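Local structure of 3-oxoacyl-[acyl-carrier-protein] synthase 2 (Rickettsia rickettsii, 4JGA) at residues G335-A340 / L416-G421; R304-A309 / Q342-E347; H326-S329 / G333-I336; V371-S376 / L429-I434. The protein probably catalyses the condensation of malonyl-ACP with a growing acyl-ACP chain in bacterial fatty acid elongation, as a beta-ketoacyl synthase of the thiolase superfamily. One frame throughout, in Å; residues are numbered along the deposited sequence.

Interaction 1. Residues G335-A340 / L416-G421. With K (potassium ion), chain C.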
loop_
_atom_site.group_PDB
_atom_site.type_symbol
_atom_site.label_atom_id
_atom_site.label_comp_id
_atom_site.label_asym_id
_atom_site.label_seq_id
_atom_site.Cartn_x
_atom_site.Cartn_y
_atom_site.Cartn_z
ATOM N N GLY A 335 -5.539 25.509 -9.502
ATOM C CA GLY A 335 -6.362 25.993 -10.606
ATOM C C GLY A 335 -7.116 24.873 -11.284
ATOM O O GLY A 335 -8.262 25.031 -11.657
ATOM N N ILE A 336 -6.456 23.732 -11.437
ATOM C CA ILE A 336 -7.079 22.569 -12.032
ATOM C C ILE A 336 -8.241 22.063 -11.179
ATOM O O ILE A 336 -9.331 21.763 -11.715
ATOM C CB ILE A 336 -6.037 21.470 -12.280
ATOM C CG1 ILE A 336 -5.128 21.904 -13.444
ATOM C CG2 ILE A 336 -6.702 20.155 -12.609
ATOM C CD1 ILE A 336 -3.796 21.163 -13.465
ATOM N N GLU A 337 -8.013 21.984 -9.871
ATOM C CA GLU A 337 -9.063 21.546 -8.944
ATOM C C GLU A 337 -10.211 22.561 -8.942
ATOM O O GLU A 337 -11.373 22.192 -9.015
ATOM C CB GLU A 337 -8.538 21.360 -7.525
ATOM C CG GLU A 337 -9.630 20.872 -6.577
ATOM C CD GLU A 337 -9.122 20.534 -5.195
ATOM O OE1 GLU A 337 -8.083 21.103 -4.811
ATOM O OE2 GLU A 337 -9.776 19.724 -4.478
ATOM N N LEU A 338 -9.876 23.832 -8.902
ATOM C CA LEU A 338 -10.916 24.851 -8.917
ATOM C C LEU A 338 -11.807 24.737 -10.170
ATOM O O LEU A 338 -13.038 24.826 -10.071
ATOM C CB LEU A 338 -10.294 26.242 -8.829
ATOM C CG LEU A 338 -11.275 27.407 -8.906
ATOM C CD1 LEU A 338 -12.072 27.474 -7.625
ATOM C CD2 LEU A 338 -10.564 28.717 -9.154
ATOM N N ALA A 339 -11.191 24.576 -11.341
ATOM C CA ALA A 339 -11.945 24.516 -12.604
ATOM C C ALA A 339 -12.781 23.243 -12.631
ATOM O O ALA A 339 -13.958 23.295 -13.018
ATOM C CB ALA A 339 -11.032 24.622 -13.829
ATOM N N ALA A 340 -12.215 22.122 -12.196
ATOM C CA ALA A 340 -13.009 20.878 -12.116
ATOM C C ALA A 340 -14.222 20.997 -11.150
ATOM O O ALA A 340 -15.325 20.599 -11.476
ATOM C CB ALA A 340 -12.128 19.692 -11.709
ATOM N N LEU A 416 -18.085 16.586 0.526
ATOM C CA LEU A 416 -17.183 15.947 -0.415
ATOM C C LEU A 416 -15.740 16.319 -0.014
ATOM O O LEU A 416 -15.441 17.495 0.239
ATOM C CB LEU A 416 -17.455 16.440 -1.852
ATOM C CG LEU A 416 -16.471 16.041 -2.952
ATOM C CD1 LEU A 416 -16.596 14.568 -3.273
ATOM C CD2 LEU A 416 -16.704 16.832 -4.219
ATOM N N SER A 417 -14.852 15.329 0.005
ATOM C CA SER A 417 -13.443 15.573 0.291
ATOM C C SER A 417 -12.565 14.908 -0.778
ATOM O O SER A 417 -12.706 13.737 -1.064
ATOM C CB SER A 417 -13.078 15.027 1.690
ATOM O OG SER A 417 -11.724 15.307 2.016
ATOM N N ASN A 418 -11.663 15.700 -1.354
ATOM C CA ASN A 418 -10.777 15.284 -2.407
ATOM C C ASN A 418 -9.328 15.064 -1.957
ATOM O O ASN A 418 -8.819 15.796 -1.115
ATOM C CB ASN A 418 -10.752 16.358 -3.498
ATOM C CG ASN A 418 -12.081 16.553 -4.193
ATOM O OD1 ASN A 418 -12.936 15.669 -4.236
ATOM N ND2 ASN A 418 -12.263 17.734 -4.735
ATOM N N SER A 419 -8.662 14.117 -2.617
ATOM C CA SER A 419 -7.214 13.932 -2.493
ATOM C C SER A 419 -6.621 13.449 -3.789
ATOM O O SER A 419 -7.127 12.466 -4.379
ATOM C CB SER A 419 -6.852 12.869 -1.472
ATOM O OG SER A 419 -7.436 13.120 -0.225
ATOM N N PHE A 420 -5.562 14.127 -4.238
ATOM C CA PHE A 420 -4.895 13.791 -5.490
ATOM C C PHE A 420 -3.407 13.546 -5.201
ATOM O O PHE A 420 -2.827 14.111 -4.243
ATOM C CB PHE A 420 -5.089 14.909 -6.529
ATOM C CG PHE A 420 -6.508 15.472 -6.587
ATOM C CD1 PHE A 420 -7.610 14.625 -6.709
ATOM C CD2 PHE A 420 -6.729 16.833 -6.563
ATOM C CE1 PHE A 420 -8.905 15.119 -6.731
ATOM C CE2 PHE A 420 -8.029 17.355 -6.594
ATOM C CZ PHE A 420 -9.108 16.496 -6.689
ATOM N N GLY A 421 -2.777 12.674 -5.982
ATOM C CA GLY A 421 -1.386 12.360 -5.709
ATOM C C GLY A 421 -0.595 12.082 -6.935
ATOM O O GLY A 421 -1.154 11.860 -8.017
HETATM K K K C . -9.559 17.040 1.123
#
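E337 and N418 mark the nearest pass of the two backbones, and their CA atoms are still 9.2 Å apart, which leaves the gap to be spanned by side chains. E337 does the reaching: CG stands anti to the backbone N (chi1 -179°) and the rest of the chain is extended, carrying the carboxylate over to the strand. There N418 ND2 donates to E337 OE2 at 3.2 Å along an almost straight line (172° at the hydrogen). OE2 lies in the amide plane of N418 and accepts through its anti lone pair, the carboxylate being turned 38° from the amide. F420, two residues further along, also directs its CB toward the helix. E337 CG meets the ring at its edge and in its plane, 3.9 Å from F420 CE2. The carboxylate has other grips: OE2 bonds H326 N and OE1 bonds G327 N, while N418 OD1 pairs with S428 OG, so both ends of the amide are held. N418 also serves the metal: N418 O binds potassium at 2.7 Å and S417 OG binds it at 2.9 Å, with N324, A325 and E372 completing the site. In the sheet, strand 414-421 runs between strands 425-432 and 322-324, and M306 of the neighbouring helix 300-312 packs against L416, N418 and A340, filling in beside helix 331-345.

Interaction 2. Residues R304-A309 / Q342-E347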
loop_
_atom_site.group_PDB
_atom_site.type_symbol
_atom_site.label_atom_id
_atom_site.label_comp_id
_atom_site.label_asym_id
_atom_site.label_seq_id
_atom_site.Cartn_x
_atom_site.Cartn_y
_atom_site.Cartn_z
ATOM N N ARG A 304 -13.640 13.253 -12.596
ATOM C CA ARG A 304 -14.274 11.959 -12.554
ATOM C C ARG A 304 -14.376 11.403 -11.134
ATOM O O ARG A 304 -15.368 10.806 -10.795
ATOM C CB ARG A 304 -13.539 10.969 -13.456
ATOM C CG ARG A 304 -13.756 11.226 -14.954
ATOM C CD ARG A 304 -12.791 10.407 -15.803
ATOM N NE ARG A 304 -12.910 9.010 -15.448
ATOM C CZ ARG A 304 -11.912 8.219 -15.071
ATOM N NH1 ARG A 304 -10.636 8.605 -15.130
ATOM N NH2 ARG A 304 -12.201 6.982 -14.690
ATOM N N ALA A 305 -13.335 11.548 -10.326
ATOM C CA ALA A 305 -13.396 11.043 -8.959
ATOM C C ALA A 305 -14.554 11.675 -8.181
ATOM O O ALA A 305 -15.296 10.980 -7.493
ATOM C CB ALA A 305 -12.097 11.285 -8.240
ATOM N N MET A 306 -14.691 12.995 -8.296
ATOM C CA MET A 306 -15.794 13.701 -7.657
ATOM C C MET A 306 -17.133 13.211 -8.199
ATOM O O MET A 306 -18.043 12.868 -7.443
ATOM C CB MET A 306 -15.674 15.220 -7.855
ATOM C CG MET A 306 -14.489 15.816 -7.098
ATOM S SD MET A 306 -14.434 17.613 -7.223
ATOM C CE MET A 306 -13.925 17.822 -8.937
ATOM N N ARG A 307 -17.227 13.168 -9.514
ATOM C CA ARG A 307 -18.455 12.779 -10.159
ATOM C C ARG A 307 -18.866 11.367 -9.756
ATOM O O ARG A 307 -20.027 11.125 -9.420
ATOM C CB ARG A 307 -18.304 12.857 -11.675
ATOM C CG ARG A 307 -19.588 12.582 -12.444
ATOM C CD ARG A 307 -19.287 12.154 -13.873
ATOM N NE ARG A 307 -18.371 11.000 -13.843
ATOM C CZ ARG A 307 -17.693 10.554 -14.897
ATOM N NH1 ARG A 307 -17.822 11.138 -16.077
ATOM N NH2 ARG A 307 -16.891 9.506 -14.761
ATOM N N ASP A 308 -17.920 10.446 -9.809
ATOM C CA ASP A 308 -18.193 9.056 -9.443
ATOM C C ASP A 308 -18.545 8.885 -7.957
ATOM O O ASP A 308 -19.326 8.033 -7.605
ATOM C CB ASP A 308 -16.979 8.186 -9.742
ATOM C CG ASP A 308 -16.687 8.076 -11.249
ATOM O OD1 ASP A 308 -17.451 8.613 -12.096
ATOM O OD2 ASP A 308 -15.654 7.444 -11.530
ATOM N N ALA A 309 -17.946 9.695 -7.104
ATOM C CA ALA A 309 -18.196 9.577 -5.675
ATOM C C ALA A 309 -19.659 9.892 -5.392
ATOM O O ALA A 309 -20.317 9.197 -4.631
ATOM C CB ALA A 309 -17.271 10.488 -4.894
ATOM N N GLN A 342 -15.740 23.855 -10.206
ATOM C CA GLN A 342 -16.717 24.798 -10.757
ATOM C C GLN A 342 -17.521 24.193 -11.934
ATOM O O GLN A 342 -18.725 24.397 -12.027
ATOM C CB GLN A 342 -16.057 26.160 -11.055
ATOM C CG GLN A 342 -15.688 26.825 -9.739
ATOM C CD GLN A 342 -15.084 28.203 -9.825
ATOM O OE1 GLN A 342 -15.188 28.977 -8.874
ATOM N NE2 GLN A 342 -14.421 28.512 -10.931
ATOM N N LYS A 343 -16.852 23.415 -12.777
ATOM C CA LYS A 343 -17.503 22.704 -13.866
ATOM C C LYS A 343 -18.607 21.835 -13.310
ATOM O O LYS A 343 -19.719 21.844 -13.796
ATOM C CB LYS A 343 -16.488 21.806 -14.593
ATOM C CG LYS A 343 -16.942 21.233 -15.945
ATOM C CD LYS A 343 -16.103 21.889 -17.043
ATOM C CE LYS A 343 -16.570 21.529 -18.458
ATOM N NZ LYS A 343 -17.666 22.401 -18.923
ATOM N N LEU A 344 -18.287 21.088 -12.261
ATOM C CA LEU A 344 -19.235 20.146 -11.684
ATOM C C LEU A 344 -20.338 20.813 -10.845
ATOM O O LEU A 344 -21.499 20.340 -10.857
ATOM C CB LEU A 344 -18.449 19.169 -10.811
ATOM C CG LEU A 344 -18.999 17.817 -10.451
ATOM C CD1 LEU A 344 -19.583 17.064 -11.638
ATOM C CD2 LEU A 344 -17.834 17.038 -9.824
ATOM N N PHE A 345 -20.002 21.906 -10.145
ATOM C CA PHE A 345 -20.898 22.448 -9.124
ATOM C C PHE A 345 -21.491 23.815 -9.380
ATOM O O PHE A 345 -22.540 24.139 -8.816
ATOM C CB PHE A 345 -20.176 22.496 -7.774
ATOM C CG PHE A 345 -19.945 21.141 -7.173
ATOM C CD1 PHE A 345 -20.968 20.498 -6.494
ATOM C CD2 PHE A 345 -18.713 20.514 -7.288
ATOM C CE1 PHE A 345 -20.772 19.243 -5.958
ATOM C CE2 PHE A 345 -18.502 19.257 -6.752
ATOM C CZ PHE A 345 -19.524 18.622 -6.071
ATOM N N LEU A 346 -20.862 24.626 -10.219
ATOM C CA LEU A 346 -21.256 26.032 -10.279
ATOM C C LEU A 346 -22.740 26.264 -10.700
ATOM O O LEU A 346 -23.461 27.021 -10.039
ATOM C CB LEU A 346 -20.267 26.811 -11.157
ATOM C CG LEU A 346 -20.518 28.315 -11.325
ATOM C CD1 LEU A 346 -20.488 29.014 -9.969
ATOM C CD2 LEU A 346 -19.496 28.920 -12.290
ATOM N N GLU A 347 -23.187 25.577 -11.758
ATOM C CA GLU A 347 -24.558 25.737 -12.274
ATOM C C GLU A 347 -25.582 25.160 -11.300
ATOM O O GLU A 347 -26.587 25.791 -11.040
ATOM C CB GLU A 347 -24.733 25.111 -13.690
#
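M306 turns CG anti to its carbonyl carbon (chi1 -68°) and then bends at chi3 (-72°), while L344 holds CG roughly opposite its own backbone N (chi1 -159°); together these settings lodge one leucine methyl against the base of the methionine. That methyl, L344 CD2, lies 3.4 Å from M306 CB, tighter than an ordinary van der Waals contact, and 4.1 Å from M306 CE, so the bent methionine chain curls about it. The same CD2 comes within 3.9 Å of R307 N, which places the leucine against the backbone of helix 300-312 as well. Further along the methionine, SD approaches the rim of the F345 ring near its plane, 4.4 Å from F345 CE2. Both helices belong to the C-terminal half of the thiolase-type fold: helix 331-345 is the crossover of a beta-alpha-beta unit joining the parallel neighbours 322-324 and 353-355, and helix 300-312 lies next to it, with A305 and A309 resting on strand 425-432. F345 also touches L416 of strand 414-421, and L344 is flanked by Y303 and M310. At the contact's margin R307 leads its end away and grips D308 side-on, R307 NE at 3.1 Å and R307 NH2 at 2.9 Å both meeting D308 OD1 in the guanidinium plane. One turn back, R304 NH1 bonds S175 O of the second subunit.

Interaction 3. Residues H326-S329 / G333-I336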
loop_
_atom_site.group_PDB
_atom_site.type_symbol
_atom_site.label_atom_id
_atom_site.label_comp_id
_atom_site.label_asym_id
_atom_site.label_seq_id
_atom_site.Cartn_x
_atom_site.Cartn_y
_atom_site.Cartn_z
ATOM N N HIS A 326 -8.475 19.249 -2.004
ATOM C CA HIS A 326 -7.100 18.861 -1.910
ATOM C C HIS A 326 -6.260 20.121 -1.674
ATOM O O HIS A 326 -5.573 20.225 -0.656
ATOM C CB HIS A 326 -6.650 18.125 -3.167
ATOM C CG HIS A 326 -5.313 17.472 -3.014
ATOM N ND1 HIS A 326 -5.009 16.651 -1.948
ATOM C CD2 HIS A 326 -4.201 17.514 -3.786
ATOM C CE1 HIS A 326 -3.772 16.201 -2.074
ATOM N NE2 HIS A 326 -3.258 16.711 -3.183
ATOM N N GLY A 327 -6.421 21.114 -2.552
ATOM C CA GLY A 327 -6.009 22.490 -2.271
ATOM C C GLY A 327 -4.642 22.687 -1.644
ATOM O O GLY A 327 -4.526 23.153 -0.483
ATOM N N THR A 328 -3.593 22.323 -2.387
ATOM C CA THR A 328 -2.246 22.274 -1.814
ATOM C C THR A 328 -1.443 23.567 -1.850
ATOM O O THR A 328 -0.395 23.637 -1.211
ATOM C CB THR A 328 -1.373 21.171 -2.483
ATOM O OG1 THR A 328 -1.082 21.545 -3.823
ATOM C CG2 THR A 328 -2.098 19.871 -2.468
ATOM N N SER A 329 -1.943 24.595 -2.525
ATOM C CA SER A 329 -1.210 25.883 -2.723
ATOM C C SER A 329 -0.170 25.833 -3.863
ATOM O O SER A 329 0.842 26.528 -3.821
ATOM C CB SER A 329 -0.552 26.395 -1.422
ATOM O OG SER A 329 -0.275 27.778 -1.521
ATOM N N GLY A 333 -2.015 22.916 -9.835
ATOM C CA GLY A 333 -2.948 22.051 -9.092
ATOM C C GLY A 333 -4.170 22.777 -8.543
ATOM O O GLY A 333 -5.301 22.290 -8.692
ATOM N N ASP A 334 -3.963 23.912 -7.880
ATOM C CA ASP A 334 -5.102 24.616 -7.276
ATOM C C ASP A 334 -6.073 25.035 -8.383
ATOM O O ASP A 334 -7.260 24.934 -8.228
ATOM C CB ASP A 334 -4.677 25.869 -6.513
ATOM C CG ASP A 334 -4.000 25.584 -5.188
ATOM O OD1 ASP A 334 -3.664 24.424 -4.845
ATOM O OD2 ASP A 334 -3.758 26.587 -4.469
ATOM N N GLY A 335 -5.539 25.509 -9.502
ATOM C CA GLY A 335 -6.362 25.993 -10.606
ATOM C C GLY A 335 -7.116 24.873 -11.284
ATOM O O GLY A 335 -8.262 25.031 -11.657
ATOM N N ILE A 336 -6.456 23.732 -11.437
ATOM C CA ILE A 336 -7.079 22.569 -12.032
ATOM C C ILE A 336 -8.241 22.063 -11.179
ATOM O O ILE A 336 -9.331 21.763 -11.715
ATOM C CB ILE A 336 -6.037 21.470 -12.280
ATOM C CG1 ILE A 336 -5.128 21.904 -13.444
ATOM C CG2 ILE A 336 -6.702 20.155 -12.609
ATOM C CD1 ILE A 336 -3.796 21.163 -13.465
HETATM O O HOH W 1 -3.846 21.899 -5.124
#
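D334 brings its carboxylate up against the backbone of T328 and S329, and it is the main chain of the loop, more than its side chains, that receives it. The aspartate CG lies anti to its carbonyl carbon (chi1 -74°), which swings the acid off the first part of helix 331-345 and back over the loop that precedes it. OD1 accepts from S329 N at 2.9 Å through its syn lone pair, though the bond is bent, with 136° at the hydrogen. OD2 leans over S329 as well, 3.2 Å from S329 CA, while its own hydrogen bond goes to W245 N; the buried acid is thus held at both oxygens. Water 1 lies between T328 N, which donates to it at 2.8 Å, and D334 OD1, although its 2.5 Å spacing from OD1 is short enough to leave that detail doubtful. T328 and D334 pass each other at a slant, T328 OG1 keeping 4.0 Å from D334 OD1 and pairing with T330 OG1. The threonine's other branch, CG2, sits over one face of the H326 ring, displaced toward the rim. S329 turns its side chain away and bonds R243 N through OG. Residues 326-330 spell the H-G-T-S-T run familiar from beta-ketoacyl synthases, which in relatives borders the active site, and the positive phi of G327 suits a glycine. The loop leaves strand 322-324 and enters helix 331-345, with G327 O tied to S356 just past strand 353-355 and the backbone of S329 joined to that of G251.

Interaction 4. Residues V371-S376 / L429-I434. With K (potassium ion), chain C.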
loop_
_atom_site.group_PDB
_atom_site.type_symbol
_atom_site.label_atom_id
_atom_site.label_comp_id
_atom_site.label_asym_id
_atom_site.label_seq_id
_atom_site.Cartn_x
_atom_site.Cartn_y
_atom_site.Cartn_z
ATOM N N VAL A 371 -6.843 12.818 7.597
ATOM C CA VAL A 371 -6.996 14.010 8.404
ATOM C C VAL A 371 -8.162 14.876 7.880
ATOM O O VAL A 371 -9.013 15.366 8.635
ATOM C CB VAL A 371 -5.655 14.792 8.457
ATOM C CG1 VAL A 371 -5.835 16.157 9.072
ATOM C CG2 VAL A 371 -4.627 14.027 9.295
ATOM N N GLU A 372 -8.194 15.085 6.572
ATOM C CA GLU A 372 -9.201 15.946 5.989
ATOM C C GLU A 372 -10.610 15.309 5.996
ATOM O O GLU A 372 -11.624 16.019 6.094
ATOM C CB GLU A 372 -8.768 16.330 4.585
ATOM C CG GLU A 372 -7.658 17.372 4.622
ATOM C CD GLU A 372 -6.761 17.384 3.386
ATOM O OE1 GLU A 372 -7.212 16.881 2.317
ATOM O OE2 GLU A 372 -5.616 17.924 3.491
ATOM N N PHE A 373 -10.658 13.991 5.889
ATOM C CA PHE A 373 -11.887 13.230 6.081
ATOM C C PHE A 373 -12.469 13.468 7.483
ATOM O O PHE A 373 -13.666 13.643 7.655
ATOM C CB PHE A 373 -11.618 11.743 5.857
ATOM C CG PHE A 373 -12.821 10.853 6.068
ATOM C CD1 PHE A 373 -13.096 10.330 7.308
ATOM C CD2 PHE A 373 -13.675 10.551 5.009
ATOM C CE1 PHE A 373 -14.191 9.504 7.526
ATOM C CE2 PHE A 373 -14.769 9.726 5.209
ATOM C CZ PHE A 373 -15.034 9.193 6.473
ATOM N N ILE A 374 -11.594 13.454 8.486
ATOM C CA ILE A 374 -11.989 13.778 9.851
ATOM C C ILE A 374 -12.515 15.214 9.984
ATOM O O ILE A 374 -13.601 15.441 10.573
ATOM C CB ILE A 374 -10.834 13.481 10.806
ATOM C CG1 ILE A 374 -10.627 11.957 10.879
ATOM C CG2 ILE A 374 -11.113 14.049 12.189
ATOM C CD1 ILE A 374 -9.328 11.480 11.511
ATOM N N PHE A 375 -11.791 16.183 9.425
ATOM C CA PHE A 375 -12.274 17.578 9.427
ATOM C C PHE A 375 -13.651 17.673 8.787
ATOM O O PHE A 375 -14.508 18.435 9.260
ATOM C CB PHE A 375 -11.301 18.534 8.721
ATOM C CG PHE A 375 -9.959 18.674 9.395
ATOM C CD1 PHE A 375 -9.782 18.411 10.735
ATOM C CD2 PHE A 375 -8.857 19.102 8.660
ATOM C CE1 PHE A 375 -8.548 18.584 11.329
ATOM C CE2 PHE A 375 -7.596 19.258 9.249
ATOM C CZ PHE A 375 -7.456 19.004 10.586
ATOM N N SER A 376 -13.859 16.880 7.731
ATOM C CA SER A 376 -15.128 16.852 7.003
ATOM C C SER A 376 -16.289 16.357 7.882
ATOM O O SER A 376 -17.374 16.973 7.912
ATOM C CB SER A 376 -14.997 16.017 5.722
ATOM O OG SER A 376 -14.063 16.600 4.799
ATOM N N LEU A 429 -14.243 11.245 -1.456
ATOM C CA LEU A 429 -15.125 10.620 -0.505
ATOM C C LEU A 429 -16.318 11.545 -0.210
ATOM O O LEU A 429 -16.147 12.759 -0.088
ATOM C CB LEU A 429 -14.362 10.324 0.781
ATOM C CG LEU A 429 -13.315 9.202 0.662
ATOM C CD1 LEU A 429 -12.329 9.244 1.848
ATOM C CD2 LEU A 429 -13.997 7.847 0.525
ATOM N N VAL A 430 -17.507 10.958 -0.119
ATOM C CA VAL A 430 -18.709 11.673 0.277
ATOM C C VAL A 430 -19.241 11.111 1.607
ATOM O O VAL A 430 -19.438 9.897 1.776
ATOM C CB VAL A 430 -19.828 11.600 -0.780
ATOM C CG1 VAL A 430 -21.111 12.270 -0.271
ATOM C CG2 VAL A 430 -19.373 12.235 -2.070
ATOM N N ILE A 431 -19.527 12.032 2.523
ATOM C CA ILE A 431 -20.043 11.712 3.826
ATOM C C ILE A 431 -21.347 12.452 4.001
ATOM O O ILE A 431 -21.486 13.593 3.557
ATOM C CB ILE A 431 -19.118 12.249 4.921
ATOM C CG1 ILE A 431 -17.761 11.590 4.823
ATOM C CG2 ILE A 431 -19.691 11.938 6.298
ATOM C CD1 ILE A 431 -16.753 12.315 5.739
ATOM N N LYS A 432 -22.285 11.833 4.692
ATOM C CA LYS A 432 -23.498 12.525 5.012
ATOM C C LYS A 432 -23.817 12.432 6.490
ATOM O O LYS A 432 -23.465 11.494 7.158
ATOM C CB LYS A 432 -24.649 12.046 4.114
ATOM C CG LYS A 432 -25.444 10.917 4.677
ATOM C CD LYS A 432 -26.667 10.614 3.863
ATOM C CE LYS A 432 -27.343 9.391 4.447
ATOM N NZ LYS A 432 -28.730 9.176 3.963
ATOM N N SER A 433 -24.509 13.431 6.983
ATOM C CA SER A 433 -25.062 13.389 8.309
ATOM C C SER A 433 -26.024 12.218 8.423
ATOM O O SER A 433 -26.812 11.948 7.509
ATOM C CB SER A 433 -25.818 14.681 8.607
ATOM O OG SER A 433 -26.749 14.444 9.609
ATOM N N ILE A 434 -25.952 11.528 9.548
ATOM C CA ILE A 434 -26.777 10.357 9.787
ATOM C C ILE A 434 -28.244 10.734 10.029
ATOM O O ILE A 434 -29.135 9.901 9.850
ATOM C CB ILE A 434 -26.186 9.524 10.938
ATOM C CG1 ILE A 434 -26.588 8.051 10.807
ATOM C CG2 ILE A 434 -26.552 10.125 12.288
ATOM C CD1 ILE A 434 -26.136 7.352 9.527
HETATM K K K C . -9.559 17.040 1.123
#
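F373 of helix 368-382 lays its ring against L429 and I431 of strand 425-432. From CB the chain turns CG anti to the backbone N (chi1 178°), bringing the CD2-CE2 part of the ring to the strand. CD2 lies between the two residues, 3.7 Å from L429 CD1 and 3.6 Å from I431 CD1, the F373 and L429 side chains crossing at about a right angle. CE2 is tighter, 3.3 Å from I431 CD1, and at the tip CZ is 3.6 Å from that methyl. This is a CH-pi contact: I431 CD1 stands over one ring face, 3.7 Å from its centroid and 26° off the normal. The same methyl touches S376 CB. S376 OG turns back to E372 O at 2.8 Å, and S376 N reaches it from the opposite face of the carbonyl. E372 takes no part in the packing; OE1 binds potassium at 2.6 Å and OE2 forms a salt bridge with K358. The axes of 371-376 and 429-432 run 26° from parallel and approach to 9.9 Å. F373 also touches V280 of strand 278-287 and I20 of strand 18-26, while V430 points away from this helix and packs on A309 of helix 300-312.

Overall arrangement
Interactions 1, 3 and 4 are buried, whereas interaction 2 is partly buried and ends at R307, whose salt bridge to D308 stays within its own helix. Helix 331-345 serves the first three: its early turn carries the acid of interaction 3, its middle that of interaction 1, and its end the apolar packing of interaction 2. The chemistry follows position, polar beside the 326-329 loop and the potassium site, apolar where helix packs on helix (interaction 2) or on the sheet (interaction 4). Interaction 4 lies on the other face of strand 425-432 from helix 300-312. It meets interaction 1 at the potassium ion and through the neighbouring strands 414-421 and 425-432. Interactions 1 and 3 are closest, with centres about 6 Å apart.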